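Glycine betaine/carnitine/choline ABC transporter (Staphylococcus aureus subsp. aureus Mu50, PDB 3O66) probably serves as the extracellular substrate-binding component of an ABC importer, capturing glycine betaine, carnitine or choline for uptake. Local coordinates at residues D103-T115 / P218-R232. Residues are numbered along the deposited sequence; the frame is centred on the assembly and turned at random.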
loop_
_atom_site.group_PDB
_atom_site.type_symbol
_atom_site.label_atom_id
_atom_site.label_comp_id
_atom_site.label_asym_id
_atom_site.label_seq_id
_atom_site.Cartn_x
_atom_site.Cartn_y
_atom_site.Cartn_z
ATOM N N ASP A 103 10.263 -19.689 3.711
ATOM C CA ASP A 103 11.693 -19.353 3.719
ATOM C C ASP A 103 11.947 -17.986 3.057
ATOM O O ASP A 103 12.828 -17.837 2.177
ATOM C CB ASP A 103 12.522 -20.452 3.025
ATOM C CG ASP A 103 14.021 -20.237 3.187
ATOM O OD1 ASP A 103 14.434 -19.751 4.273
ATOM O OD2 ASP A 103 14.778 -20.572 2.236
ATOM N N GLN A 104 11.133 -17.008 3.459
ATOM C CA GLN A 104 11.211 -15.650 2.905
ATOM C C GLN A 104 11.230 -14.623 4.024
ATOM O O GLN A 104 10.663 -14.831 5.107
ATOM C CB GLN A 104 10.037 -15.351 1.981
ATOM C CG GLN A 104 10.009 -16.203 0.692
ATOM C CD GLN A 104 8.708 -16.050 -0.094
ATOM O OE1 GLN A 104 7.899 -15.161 0.183
ATOM N NE2 GLN A 104 8.495 -16.941 -1.065
ATOM N N THR A 105 11.862 -13.492 3.728
ATOM C CA THR A 105 11.894 -12.377 4.642
ATOM C C THR A 105 10.854 -11.361 4.184
ATOM O O THR A 105 10.955 -10.785 3.070
ATOM C CB THR A 105 13.293 -11.764 4.697
ATOM O OG1 THR A 105 14.187 -12.709 5.306
ATOM C CG2 THR A 105 13.297 -10.439 5.494
ATOM N N PHE A 106 9.852 -11.154 5.028
ATOM C CA PHE A 106 8.884 -10.072 4.806
ATOM C C PHE A 106 9.464 -8.899 5.605
ATOM O O PHE A 106 9.459 -8.947 6.829
ATOM C CB PHE A 106 7.477 -10.514 5.298
ATOM C CG PHE A 106 6.334 -9.649 4.816
ATOM C CD1 PHE A 106 5.404 -10.156 3.902
ATOM C CD2 PHE A 106 6.161 -8.349 5.309
ATOM C CE1 PHE A 106 4.327 -9.374 3.454
ATOM C CE2 PHE A 106 5.080 -7.566 4.894
ATOM C CZ PHE A 106 4.162 -8.088 3.955
ATOM N N PHE A 107 9.984 -7.869 4.913
ATOM C CA PHE A 107 10.742 -6.787 5.589
ATOM C C PHE A 107 9.856 -5.931 6.467
ATOM O O PHE A 107 8.616 -5.948 6.340
ATOM C CB PHE A 107 11.499 -5.920 4.576
ATOM C CG PHE A 107 12.727 -6.597 4.016
ATOM C CD1 PHE A 107 13.996 -6.283 4.520
ATOM C CD2 PHE A 107 12.608 -7.569 3.024
ATOM C CE1 PHE A 107 15.136 -6.914 4.022
ATOM C CE2 PHE A 107 13.739 -8.221 2.515
ATOM C CZ PHE A 107 14.999 -7.888 3.007
ATOM N N ASP A 108 10.487 -5.233 7.406
ATOM C CA ASP A 108 9.814 -4.138 8.110
ATOM C C ASP A 108 9.254 -3.165 7.060
ATOM O O ASP A 108 9.789 -3.062 5.973
ATOM C CB ASP A 108 10.764 -3.408 9.047
ATOM C CG ASP A 108 11.089 -4.208 10.317
ATOM O OD1 ASP A 108 10.457 -5.249 10.593
ATOM O OD2 ASP A 108 11.993 -3.773 11.049
ATOM N N SER A 109 8.179 -2.460 7.402
ATOM C CA SER A 109 7.485 -1.636 6.434
ATOM C C SER A 109 8.275 -0.485 5.874
ATOM O O SER A 109 9.119 0.138 6.568
ATOM C CB SER A 109 6.156 -1.124 7.018
ATOM O OG SER A 109 5.470 -0.270 6.095
ATOM N N TYR A 110 8.021 -0.210 4.606
ATOM C CA TYR A 110 8.471 1.047 3.983
ATOM C C TYR A 110 8.071 2.308 4.780
ATOM O O TYR A 110 8.740 3.341 4.690
ATOM C CB TYR A 110 7.893 1.156 2.586
ATOM C CG TYR A 110 8.504 0.186 1.608
ATOM C CD1 TYR A 110 9.877 0.199 1.359
ATOM C CD2 TYR A 110 7.695 -0.724 0.914
ATOM C CE1 TYR A 110 10.432 -0.675 0.453
ATOM C CE2 TYR A 110 8.225 -1.626 0.004
ATOM C CZ TYR A 110 9.596 -1.595 -0.218
ATOM O OH TYR A 110 10.126 -2.460 -1.119
ATOM N N GLY A 111 6.953 2.217 5.503
ATOM C CA GLY A 111 6.481 3.318 6.351
ATOM C C GLY A 111 5.083 3.784 5.981
ATOM O O GLY A 111 4.521 4.667 6.631
ATOM N N PHE A 112 4.497 3.164 4.955
ATOM C CA PHE A 112 3.114 3.455 4.591
ATOM C C PHE A 112 2.222 2.196 4.655
ATOM O O PHE A 112 2.713 1.070 4.655
ATOM C CB PHE A 112 3.032 4.108 3.186
ATOM C CG PHE A 112 3.426 3.189 2.029
ATOM C CD1 PHE A 112 2.451 2.460 1.331
ATOM C CD2 PHE A 112 4.754 3.093 1.609
ATOM C CE1 PHE A 112 2.786 1.646 0.259
ATOM C CE2 PHE A 112 5.119 2.267 0.534
ATOM C CZ PHE A 112 4.135 1.549 -0.160
ATOM N N ALA A 113 0.910 2.440 4.732
ATOM C CA ALA A 113 -0.136 1.427 4.563
ATOM C C ALA A 113 -1.070 1.820 3.405
ATOM O O ALA A 113 -1.414 3.006 3.247
ATOM C CB ALA A 113 -0.916 1.257 5.852
ATOM N N ASN A 114 -1.431 0.826 2.592
ATOM C CA ASN A 114 -2.355 0.978 1.479
ATOM C C ASN A 114 -3.615 0.189 1.812
ATOM O O ASN A 114 -3.672 -1.040 1.621
ATOM C CB ASN A 114 -1.712 0.479 0.180
ATOM C CG ASN A 114 -2.534 0.833 -1.051
ATOM O OD1 ASN A 114 -3.692 1.261 -0.941
ATOM N ND2 ASN A 114 -1.947 0.652 -2.223
ATOM N N THR A 115 -4.568 0.907 2.402
ATOM C CA THR A 115 -5.775 0.322 2.930
ATOM C C THR A 115 -7.005 1.096 2.458
ATOM O O THR A 115 -6.900 2.241 2.016
ATOM C CB THR A 115 -5.752 0.310 4.481
ATOM O OG1 THR A 115 -7.004 -0.204 4.966
ATOM C CG2 THR A 115 -5.508 1.740 5.062
ATOM N N PRO A 218 -8.126 -4.337 8.905
ATOM C CA PRO A 218 -6.866 -4.823 9.435
ATOM C C PRO A 218 -5.740 -4.010 8.787
ATOM O O PRO A 218 -6.005 -3.268 7.839
ATOM C CB PRO A 218 -6.846 -6.297 9.001
ATOM C CG PRO A 218 -7.689 -6.314 7.737
ATOM C CD PRO A 218 -8.749 -5.281 7.953
ATOM N N PRO A 219 -4.507 -4.125 9.306
ATOM C CA PRO A 219 -3.388 -3.373 8.709
ATOM C C PRO A 219 -3.031 -3.876 7.326
ATOM O O PRO A 219 -3.159 -5.075 7.030
ATOM C CB PRO A 219 -2.200 -3.653 9.640
ATOM C CG PRO A 219 -2.747 -4.415 10.794
ATOM C CD PRO A 219 -4.122 -4.888 10.506
ATOM N N TYR A 220 -2.583 -2.949 6.499
ATOM C CA TYR A 220 -2.045 -3.269 5.202
ATOM C C TYR A 220 -0.736 -2.493 5.056
ATOM O O TYR A 220 -0.523 -1.741 4.083
ATOM C CB TYR A 220 -3.062 -2.864 4.124
ATOM C CG TYR A 220 -4.280 -3.755 4.129
ATOM C CD1 TYR A 220 -5.426 -3.405 4.854
ATOM C CD2 TYR A 220 -4.269 -4.960 3.450
ATOM C CE1 TYR A 220 -6.562 -4.234 4.858
ATOM C CE2 TYR A 220 -5.388 -5.803 3.439
ATOM C CZ TYR A 220 -6.524 -5.435 4.149
ATOM O OH TYR A 220 -7.611 -6.246 4.141
ATOM N N ALA A 221 0.135 -2.673 6.042
ATOM C CA ALA A 221 1.478 -2.092 5.971
ATOM C C ALA A 221 2.215 -2.693 4.758
ATOM O O ALA A 221 2.147 -3.875 4.518
ATOM C CB ALA A 221 2.230 -2.374 7.247
ATOM N N ALA A 222 2.903 -1.844 4.011
ATOM C CA ALA A 222 3.614 -2.240 2.787
ATOM C C ALA A 222 5.090 -2.499 3.067
ATOM O O ALA A 222 5.751 -1.674 3.757
ATOM C CB ALA A 222 3.483 -1.117 1.744
ATOM N N SER A 223 5.607 -3.607 2.509
ATOM C CA SER A 223 7.016 -4.000 2.676
ATOM C C SER A 223 7.507 -4.698 1.436
ATOM O O SER A 223 6.691 -5.206 0.662
ATOM C CB SER A 223 7.179 -5.017 3.812
ATOM O OG SER A 223 6.709 -4.547 5.068
ATOM N N ALA A 224 8.838 -4.756 1.283
ATOM C CA ALA A 224 9.484 -5.660 0.350
ATOM C C ALA A 224 9.414 -7.095 0.899
ATOM O O ALA A 224 9.335 -7.265 2.095
ATOM C CB ALA A 224 10.931 -5.266 0.214
ATOM N N VAL A 225 9.434 -8.092 0.006
ATOM C CA VAL A 225 9.702 -9.512 0.338
ATOM C C VAL A 225 10.862 -9.995 -0.532
ATOM O O VAL A 225 10.959 -9.636 -1.701
ATOM C CB VAL A 225 8.442 -10.378 0.117
ATOM C CG1 VAL A 225 8.734 -11.932 0.342
ATOM C CG2 VAL A 225 7.304 -9.881 1.025
ATOM N N ALA A 226 11.750 -10.797 0.047
ATOM C CA ALA A 226 12.823 -11.429 -0.701
ATOM C C ALA A 226 12.891 -12.887 -0.224
ATOM O O ALA A 226 12.620 -13.180 0.956
ATOM C CB ALA A 226 14.147 -10.716 -0.473
ATOM N N THR A 227 13.233 -13.807 -1.122
ATOM C CA THR A 227 13.494 -15.196 -0.671
ATOM C C THR A 227 14.785 -15.239 0.118
ATOM O O THR A 227 15.744 -14.469 -0.147
ATOM C CB THR A 227 13.597 -16.177 -1.837
ATOM O OG1 THR A 227 14.741 -15.838 -2.635
ATOM C CG2 THR A 227 12.316 -16.136 -2.670
ATOM N N ASN A 228 14.827 -16.107 1.114
ATOM C CA ASN A 228 16.053 -16.253 1.890
ATOM C C ASN A 228 17.171 -16.960 1.104
ATOM O O ASN A 228 18.368 -16.749 1.378
ATOM C CB ASN A 228 15.757 -16.880 3.273
ATOM C CG ASN A 228 14.957 -15.925 4.150
ATOM O OD1 ASN A 228 15.019 -14.708 3.952
ATOM N ND2 ASN A 228 14.190 -16.456 5.094
ATOM N N GLU A 229 16.787 -17.735 0.088
ATOM C CA GLU A 229 17.772 -18.301 -0.848
ATOM C C GLU A 229 18.594 -17.154 -1.472
ATOM O O GLU A 229 19.818 -17.226 -1.507
ATOM C CB GLU A 229 17.109 -19.160 -1.936
ATOM C CG GLU A 229 18.111 -19.740 -2.960
ATOM C CD GLU A 229 17.452 -20.530 -4.107
ATOM O OE1 GLU A 229 16.240 -20.348 -4.358
ATOM O OE2 GLU A 229 18.162 -21.327 -4.777
ATOM N N LEU A 230 17.917 -16.099 -1.932
ATOM C CA LEU A 230 18.614 -14.946 -2.524
ATOM C C LEU A 230 19.459 -14.218 -1.477
ATOM O O LEU A 230 20.633 -13.832 -1.738
ATOM C CB LEU A 230 17.616 -13.955 -3.167
ATOM C CG LEU A 230 18.221 -12.605 -3.570
ATOM C CD1 LEU A 230 19.247 -12.769 -4.708
ATOM C CD2 LEU A 230 17.127 -11.627 -3.968
ATOM N N LEU A 231 18.871 -14.012 -0.297
ATOM C CA LEU A 231 19.561 -13.314 0.786
ATOM C C LEU A 231 20.758 -14.116 1.315
ATOM O O LEU A 231 21.735 -13.539 1.804
ATOM C CB LEU A 231 18.581 -12.963 1.912
ATOM C CG LEU A 231 17.426 -12.008 1.535
ATOM C CD1 LEU A 231 16.676 -11.611 2.797
ATOM C CD2 LEU A 231 17.898 -10.745 0.797
ATOM N N ARG A 232 20.693 -15.442 1.219
ATOM C CA ARG A 232 21.856 -16.259 1.590
ATOM C C ARG A 232 22.971 -16.182 0.557
ATOM O O ARG A 232 24.158 -16.133 0.909
ATOM C CB ARG A 232 21.447 -17.707 1.896
ATOM C CG ARG A 232 20.750 -17.828 3.249
ATOM C CD ARG A 232 20.432 -19.258 3.645
ATOM N NE ARG A 232 19.529 -19.900 2.694
ATOM C CZ ARG A 232 18.210 -20.014 2.842
ATOM N NH1 ARG A 232 17.595 -19.551 3.918
ATOM N NH2 ARG A 232 17.508 -20.610 1.898
HETATM O O HOH W 1 14.108 -19.243 -0.326
HETATM O O HOH W 2 10.119 -2.959 3.063
HETATM O O HOH W 3 -6.099 -0.672 7.636
#
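The methyl of A222 sits over one face of the F112 ring, CB 3.6 Å from the centroid and 29° off the normal, a CH-pi contact displaced toward the rim, where CB of A222 lies 3.2 Å from CE1 of F112. With CG between the backbone N and the carbonyl carbon (chi1 67°), the F112 ring is turned toward A222. F107 meets segment 218-232 differently: A224 O and A226 CB both lie at the ring edge, near its plane, while CG2 of T105, in F107's own segment, lies 3.7 Å above one face.

At the D103 end, R232 forms an end-on salt bridge, NH2 to D103 OD2 at 2.8 Å and NH1 to D103 OD1 at 3.2 Å; both oxygens use syn lone pairs, and this two-point grip, its planes 5° apart, holds the carboxylate's rotation. N228 N donates to D103 O, tying the first turn of helix 228-233 to the same residue. T105 OG1 donates to N228 OD1 (2.6 Å), in the carbonyl plane on a lone pair. T227 is that helix's N-cap, its OG1 accepting from L230 N.

T105 and A226 exchange two backbone bonds and F107 N donates to A224 O; beyond this, regular pairing ends, but A222 N still donates to F112 O and N114 N to Y220 O. A222 O is gripped twice, by Y110 N and by S109 OG at 2.7 Å, while S109 OG also accepts from G111 N, forming an ST turn. S223 OG donates to F107 O from above the carbonyl plane. A water over the Y110 ring centre accepts from A224 N and donates to D108 O.

Strand 104-106 edges a mixed five-stranded sheet, 222-227 separating it from 65-70, where G67 O bonds Y110 OH; F106 packs edge-to-face on F98 of helix 87-102, F107 and A224 touch helix 236-242, and Y110 and F112 rest on helix 19-35.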